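Local structure of putative NAD-dependent epimerase/dehydratase (Bacillus halodurans, 3E8X) at residues 127-132 / 202-207; 157-162 / 167-172. The protein binds NADP in a Rossmann-type domain and is probably an NAD(P)-dependent epimerase or dehydratase, although its substrate and reaction are not established. One frame throughout, in Å; residues are numbered along the deposited sequence.

Contact 1 (127-132 / 202-207). With NAP (NADP nicotinamide-adenine-dinucleotide phosphate), chain B.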
# COMPACT_ATOMS: atom_id res chain seq x y z
N ILE A 127 -2.51 12.61 -13.97
CA ILE A 127 -1.34 11.92 -14.54
C ILE A 127 -0.42 11.43 -13.40
O ILE A 127 0.09 12.22 -12.59
CB ILE A 127 -0.53 12.86 -15.51
CG1 ILE A 127 -1.49 13.77 -16.34
CG2 ILE A 127 0.53 12.04 -16.34
CD1 ILE A 127 -2.45 13.05 -17.19
N MSE A 128 -0.23 10.11 -13.34
CA MSE A 128 0.67 9.48 -12.44
C MSE A 128 2.04 9.25 -13.10
O MSE A 128 2.14 8.69 -14.19
CB MSE A 128 0.09 8.15 -12.01
CG MSE A 128 1.05 7.27 -11.27
SE MSE A 128 1.33 8.08 -9.52
CE MSE A 128 -0.30 7.66 -8.61
N VAL A 129 3.09 9.70 -12.43
CA VAL A 129 4.47 9.34 -12.79
C VAL A 129 4.85 8.17 -11.91
O VAL A 129 5.09 8.30 -10.74
CB VAL A 129 5.46 10.52 -12.61
CG1 VAL A 129 6.85 10.15 -13.06
CG2 VAL A 129 4.93 11.74 -13.37
N SER A 130 4.87 7.01 -12.54
CA SER A 130 5.14 5.77 -11.90
C SER A 130 6.54 5.28 -12.31
O SER A 130 7.50 6.05 -12.32
CB SER A 130 4.03 4.78 -12.30
OG SER A 130 4.16 3.58 -11.62
N SER A 131 6.67 3.98 -12.55
CA SER A 131 7.96 3.35 -12.88
C SER A 131 7.73 2.00 -13.57
O SER A 131 6.74 1.32 -13.29
CB SER A 131 8.79 3.14 -11.59
OG SER A 131 10.09 2.57 -11.79
N VAL A 132 8.64 1.61 -14.47
CA VAL A 132 8.77 0.18 -14.83
C VAL A 132 9.20 -0.61 -13.57
O VAL A 132 9.73 -0.05 -12.59
CB VAL A 132 9.83 -0.07 -15.98
CG1 VAL A 132 9.48 0.73 -17.22
CG2 VAL A 132 11.25 0.26 -15.47
N LYS A 202 8.56 15.91 -21.16
CA LYS A 202 8.00 16.15 -22.48
C LYS A 202 6.82 15.23 -22.79
O LYS A 202 5.80 15.66 -23.32
CB LYS A 202 9.09 15.99 -23.56
CG LYS A 202 9.95 17.19 -23.77
CD LYS A 202 11.08 16.92 -24.76
CE LYS A 202 12.22 17.93 -24.67
NZ LYS A 202 11.76 19.31 -24.89
N VAL A 203 6.96 13.95 -22.47
CA VAL A 203 5.88 13.00 -22.61
C VAL A 203 4.63 13.39 -21.79
O VAL A 203 3.54 13.43 -22.32
CB VAL A 203 6.33 11.58 -22.21
CG1 VAL A 203 5.12 10.62 -22.19
CG2 VAL A 203 7.42 11.07 -23.17
N ILE A 204 4.82 13.75 -20.53
CA ILE A 204 3.71 14.12 -19.66
C ILE A 204 3.00 15.33 -20.21
O ILE A 204 1.79 15.32 -20.33
CB ILE A 204 4.18 14.42 -18.20
CG1 ILE A 204 4.74 13.14 -17.57
CG2 ILE A 204 3.03 15.07 -17.34
CD1 ILE A 204 5.65 13.32 -16.32
N ALA A 205 3.75 16.40 -20.48
CA ALA A 205 3.19 17.65 -21.04
C ALA A 205 2.45 17.40 -22.37
O ALA A 205 1.41 18.00 -22.66
CB ALA A 205 4.29 18.71 -21.20
N GLU A 206 2.95 16.47 -23.17
CA GLU A 206 2.35 16.21 -24.47
C GLU A 206 0.94 15.63 -24.31
O GLU A 206 0.05 15.93 -25.11
CB GLU A 206 3.22 15.24 -25.29
CG GLU A 206 2.78 15.06 -26.73
CD GLU A 206 2.94 16.32 -27.59
OE1 GLU A 206 3.67 17.26 -27.21
OE2 GLU A 206 2.38 16.33 -28.69
N LEU A 207 0.74 14.82 -23.27
CA LEU A 207 -0.51 14.04 -23.14
C LEU A 207 -1.53 14.59 -22.13
O LEU A 207 -2.66 14.13 -22.10
CB LEU A 207 -0.17 12.54 -22.91
CG LEU A 207 0.63 12.02 -21.69
CD1 LEU A 207 -0.16 12.20 -20.41
CD2 LEU A 207 0.89 10.53 -21.94
PA NAP B . 13.04 13.79 -7.29
O1A NAP B . 13.43 13.02 -6.02
O2A NAP B . 14.04 14.72 -7.94
O5B NAP B . 11.63 14.52 -6.96
C5B NAP B . 10.85 14.25 -5.79
C4B NAP B . 10.18 15.49 -5.21
O4B NAP B . 9.24 15.04 -4.21
C3B NAP B . 11.13 16.49 -4.50
O3B NAP B . 11.10 17.82 -5.04
C2B NAP B . 10.62 16.55 -3.07
O2B NAP B . 10.67 17.84 -2.41
C1B NAP B . 9.17 16.08 -3.24
N9A NAP B . 8.61 15.68 -1.93
C8A NAP B . 9.16 14.83 -1.04
N7A NAP B . 8.37 14.77 0.04
C5A NAP B . 7.31 15.58 -0.18
C6A NAP B . 6.18 15.92 0.57
N6A NAP B . 5.98 15.38 1.79
N1A NAP B . 5.28 16.81 0.08
C2A NAP B . 5.48 17.35 -1.12
N3A NAP B . 6.56 17.05 -1.87
C4A NAP B . 7.48 16.16 -1.42
O3 NAP B . 12.61 12.66 -8.40
PN NAP B . 12.69 12.76 -10.03
O1N NAP B . 14.07 12.29 -10.42
O2N NAP B . 12.06 14.08 -10.40
O5D NAP B . 11.80 11.54 -10.55
C5D NAP B . 10.38 11.62 -10.56
C4D NAP B . 9.84 10.27 -10.12
O4D NAP B . 10.20 9.24 -11.05
C3D NAP B . 10.41 9.84 -8.78
O3D NAP B . 9.62 10.43 -7.73
C2D NAP B . 10.45 8.31 -8.86
O2D NAP B . 9.43 7.70 -8.10
C1D NAP B . 10.23 7.98 -10.35
N1N NAP B . 11.23 7.05 -10.97
C2N NAP B . 12.56 7.16 -10.75
C3N NAP B . 13.46 6.28 -11.38
C7N NAP B . 14.96 6.38 -11.20
O7N NAP B . 15.70 5.81 -12.02
N7N NAP B . 15.44 7.13 -10.19
C4N NAP B . 12.97 5.28 -12.23
C5N NAP B . 11.60 5.20 -12.44
C6N NAP B . 10.76 6.10 -11.80
P2B NAP B . 12.04 18.62 -1.96
O1X NAP B . 12.49 19.42 -3.15
O2X NAP B . 11.58 19.51 -0.81
O3X NAP B . 13.00 17.49 -1.62

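Contact 2 (157-162 / 167-172). With NAP (NADP nicotinamide-adenine-dinucleotide phosphate), chain B.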
# COMPACT_ATOMS: atom_id res chain seq x y z
N GLU A 157 -4.63 1.99 -6.95
CA GLU A 157 -5.58 2.93 -6.37
C GLU A 157 -6.16 3.89 -7.45
O GLU A 157 -7.36 4.14 -7.52
CB GLU A 157 -4.91 3.71 -5.23
CG GLU A 157 -5.86 4.63 -4.49
CD GLU A 157 -6.67 3.93 -3.38
OE1 GLU A 157 -6.48 2.72 -3.06
OE2 GLU A 157 -7.46 4.67 -2.76
N LEU A 158 -5.29 4.43 -8.29
CA LEU A 158 -5.69 5.28 -9.42
C LEU A 158 -6.57 4.54 -10.41
O LEU A 158 -7.60 5.08 -10.85
CB LEU A 158 -4.46 5.86 -10.14
CG LEU A 158 -4.68 6.97 -11.18
CD1 LEU A 158 -5.59 8.07 -10.64
CD2 LEU A 158 -3.29 7.53 -11.72
N LYS A 159 -6.18 3.32 -10.74
CA LYS A 159 -6.95 2.50 -11.65
C LYS A 159 -8.35 2.15 -11.12
O LYS A 159 -9.23 1.94 -11.92
CB LYS A 159 -6.21 1.19 -12.03
CG LYS A 159 -4.98 1.33 -12.87
CD LYS A 159 -4.28 -0.05 -13.06
CE LYS A 159 -3.09 0.01 -13.99
NZ LYS A 159 -2.64 -1.36 -14.49
N ARG A 160 -8.52 2.03 -9.80
CA ARG A 160 -9.82 1.82 -9.17
C ARG A 160 -10.62 3.11 -9.01
O ARG A 160 -11.79 3.07 -8.70
CB ARG A 160 -9.65 1.19 -7.78
CG ARG A 160 -9.19 -0.26 -7.75
CD ARG A 160 -9.28 -0.85 -6.34
NE ARG A 160 -8.36 -0.15 -5.42
CZ ARG A 160 -7.13 -0.54 -5.15
NH1 ARG A 160 -6.61 -1.66 -5.66
NH2 ARG A 160 -6.40 0.20 -4.33
N SER A 161 -10.00 4.27 -9.20
CA SER A 161 -10.68 5.55 -9.01
C SER A 161 -11.63 5.88 -10.16
O SER A 161 -11.68 5.19 -11.18
CB SER A 161 -9.63 6.68 -8.91
OG SER A 161 -9.11 7.04 -10.18
N SER A 162 -12.37 6.96 -10.01
CA SER A 162 -13.23 7.46 -11.07
C SER A 162 -12.54 8.49 -11.98
O SER A 162 -13.21 9.13 -12.79
CB SER A 162 -14.44 8.14 -10.45
OG SER A 162 -14.02 9.39 -9.93
N ILE A 167 -1.28 6.76 -16.61
CA ILE A 167 -0.10 6.29 -15.86
C ILE A 167 1.09 6.06 -16.82
O ILE A 167 1.03 5.25 -17.78
CB ILE A 167 -0.35 4.96 -15.05
CG1 ILE A 167 -1.52 5.10 -14.04
CG2 ILE A 167 0.91 4.53 -14.31
CD1 ILE A 167 -2.17 3.75 -13.61
N VAL A 168 2.12 6.86 -16.55
CA VAL A 168 3.40 6.87 -17.29
C VAL A 168 4.42 6.15 -16.42
O VAL A 168 4.73 6.60 -15.33
CB VAL A 168 3.85 8.33 -17.58
CG1 VAL A 168 5.06 8.37 -18.55
CG2 VAL A 168 2.65 9.11 -18.15
N ARG A 169 4.95 5.05 -16.94
CA ARG A 169 5.97 4.25 -16.25
C ARG A 169 7.32 4.40 -16.95
O ARG A 169 7.65 3.59 -17.82
CB ARG A 169 5.52 2.77 -16.21
CG ARG A 169 4.32 2.57 -15.30
CD ARG A 169 3.67 1.22 -15.43
NE ARG A 169 2.78 1.02 -14.29
CZ ARG A 169 2.05 -0.07 -14.07
NH1 ARG A 169 2.07 -1.09 -14.91
NH2 ARG A 169 1.34 -0.15 -12.96
N PRO A 170 8.11 5.43 -16.59
CA PRO A 170 9.44 5.50 -17.19
C PRO A 170 10.34 4.36 -16.77
O PRO A 170 10.21 3.83 -15.66
CB PRO A 170 10.02 6.83 -16.69
CG PRO A 170 9.01 7.45 -15.83
CD PRO A 170 7.86 6.52 -15.64
N GLY A 171 11.25 4.00 -17.67
CA GLY A 171 12.45 3.22 -17.35
C GLY A 171 13.39 3.95 -16.39
O GLY A 171 13.07 5.05 -15.90
N PRO A 172 14.56 3.35 -16.12
CA PRO A 172 15.64 3.98 -15.35
C PRO A 172 15.89 5.41 -15.83
O PRO A 172 15.99 5.63 -17.02
CB PRO A 172 16.85 3.08 -15.68
CG PRO A 172 16.21 1.69 -15.88
CD PRO A 172 14.94 2.00 -16.62
PA NAP B . 13.04 13.79 -7.29
O1A NAP B . 13.43 13.02 -6.02
O2A NAP B . 14.04 14.72 -7.94
O5B NAP B . 11.63 14.52 -6.96
C5B NAP B . 10.85 14.25 -5.79
C4B NAP B . 10.18 15.49 -5.21
O4B NAP B . 9.24 15.04 -4.21
C3B NAP B . 11.13 16.49 -4.50
O3B NAP B . 11.10 17.82 -5.04
C2B NAP B . 10.62 16.55 -3.07
O2B NAP B . 10.67 17.84 -2.41
C1B NAP B . 9.17 16.08 -3.24
N9A NAP B . 8.61 15.68 -1.93
C8A NAP B . 9.16 14.83 -1.04
N7A NAP B . 8.37 14.77 0.04
C5A NAP B . 7.31 15.58 -0.18
C6A NAP B . 6.18 15.92 0.57
N6A NAP B . 5.98 15.38 1.79
N1A NAP B . 5.28 16.81 0.08
C2A NAP B . 5.48 17.35 -1.12
N3A NAP B . 6.56 17.05 -1.87
C4A NAP B . 7.48 16.16 -1.42
O3 NAP B . 12.61 12.66 -8.40
PN NAP B . 12.69 12.76 -10.03
O1N NAP B . 14.07 12.29 -10.42
O2N NAP B . 12.06 14.08 -10.40
O5D NAP B . 11.80 11.54 -10.55
C5D NAP B . 10.38 11.62 -10.56
C4D NAP B . 9.84 10.27 -10.12
O4D NAP B . 10.20 9.24 -11.05
C3D NAP B . 10.41 9.84 -8.78
O3D NAP B . 9.62 10.43 -7.73
C2D NAP B . 10.45 8.31 -8.86
O2D NAP B . 9.43 7.70 -8.10
C1D NAP B . 10.23 7.98 -10.35
N1N NAP B . 11.23 7.05 -10.97
C2N NAP B . 12.56 7.16 -10.75
C3N NAP B . 13.46 6.28 -11.38
C7N NAP B . 14.96 6.38 -11.20
O7N NAP B . 15.70 5.81 -12.02
N7N NAP B . 15.44 7.13 -10.19
C4N NAP B . 12.97 5.28 -12.23
C5N NAP B . 11.60 5.20 -12.44
C6N NAP B . 10.76 6.10 -11.80
P2B NAP B . 12.04 18.62 -1.96
O1X NAP B . 12.49 19.42 -3.15
O2X NAP B . 11.58 19.51 -0.81
O3X NAP B . 13.00 17.49 -1.62
O HOH W 1 -0.89 -1.83 -11.88

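Contact 1 (127-132 / 202-207)
V129 presents its CG2 methyl to CD1 of I204 at 3.4 Å, tighter than ordinary van der Waals contact, and the two side chains cross at about a right angle. That methyl of V129 stands anti to the carbonyl carbon, while CG1, anti to the backbone N (chi1 -177°), goes the other way and meets O4D of the nicotinamide ribose at 4.0 Å. I127 CG2 fills the hollow between I204 CG2 and L207 CD1, 4.1 Å from each, and I127 CD1 reaches L207 CD1 at 4.0 Å. Strand 127-129 and helix 202-207 run nearly antiparallel (171°), their axes 10.3 Å apart, a gap bridged by these branched side chains. L37 of helix 32-43 also packs against I204. Past the strand end, S131 sets OG 3.1 Å from C5N of the nicotinamide ring and hydrogen-bonds through OG to V132 O, in the carbonyl plane and on a lone pair. A leucine here removes OG and is likely to leave V132 O without this donor and to disturb the close approach to the nicotinamide ring. Between these segments the contact is wholly apolar and rests on shape, while a hydrogen bond from R125 NH2 to L207 O adds a polar link between strand and helix.

Contact 2 (157-162 / 167-172)
I167 points from its strand into helix 157-160 and is met there by two side chains. CD2 of L158 comes to 3.8 Å from I167 CG1, the two side chains sliding past each other in opposite directions. L158 is aimed at the sheet with CG anti to its backbone N (chi1 -169°), and it also packs on F126 and M128 of strand 125-129. At its tip I167 is crossed at about a right angle by the aliphatic chain of K159: I167 CD1 lies 3.8 Å from K159 CG and 3.9 Å from K159 CE. This greasy part is the tight one. Beyond it the contact loosens, because the extended lysine carries NZ out to the exposed side, 4.4 Å from NH2 of R169. These like charges do not touch directly; one water accepts from both, at 3.2 Å from K159 NZ and, in the guanidinium plane, at 3.0 Å from R169 NH2. The main polar partner of R169 NH2 is D155, on the helix that carries K159; this salt bridge probably offsets the repulsion. S161 OG and S161 N both donate to L158 O. Farther along segment 167-172, G171 O approaches NADP C4N at 3.7 Å. Helix 145-160 packing on strand 164-174 completes the beta-alpha-beta unit begun by strand 125-129, as expected of a Rossmann fold.

How the contacts relate
From the N terminus the chain passes four strands (23-27 to 87-90) and helix 100-121 before strand 125-129 and the loop after it open contact 1. It then runs through helix 145-160, turns, and returns along strand 164-174, and contact 2 closes a short loop with 4 residues between its segments. Only later does helix 197-207 come back to strand 125-129, closing a loop of 69 residues; the shorter loop lies wholly within the longer one. The two helices are thereby tied to adjacent parallel strands of one sheet. Between the contacts, S130 N to V168 O (2.8 Å) and V132 N to P170 O (3.0 Å) are probable hydrogen bonds, continuing the strand pairing towards NADP, which both contacts touch.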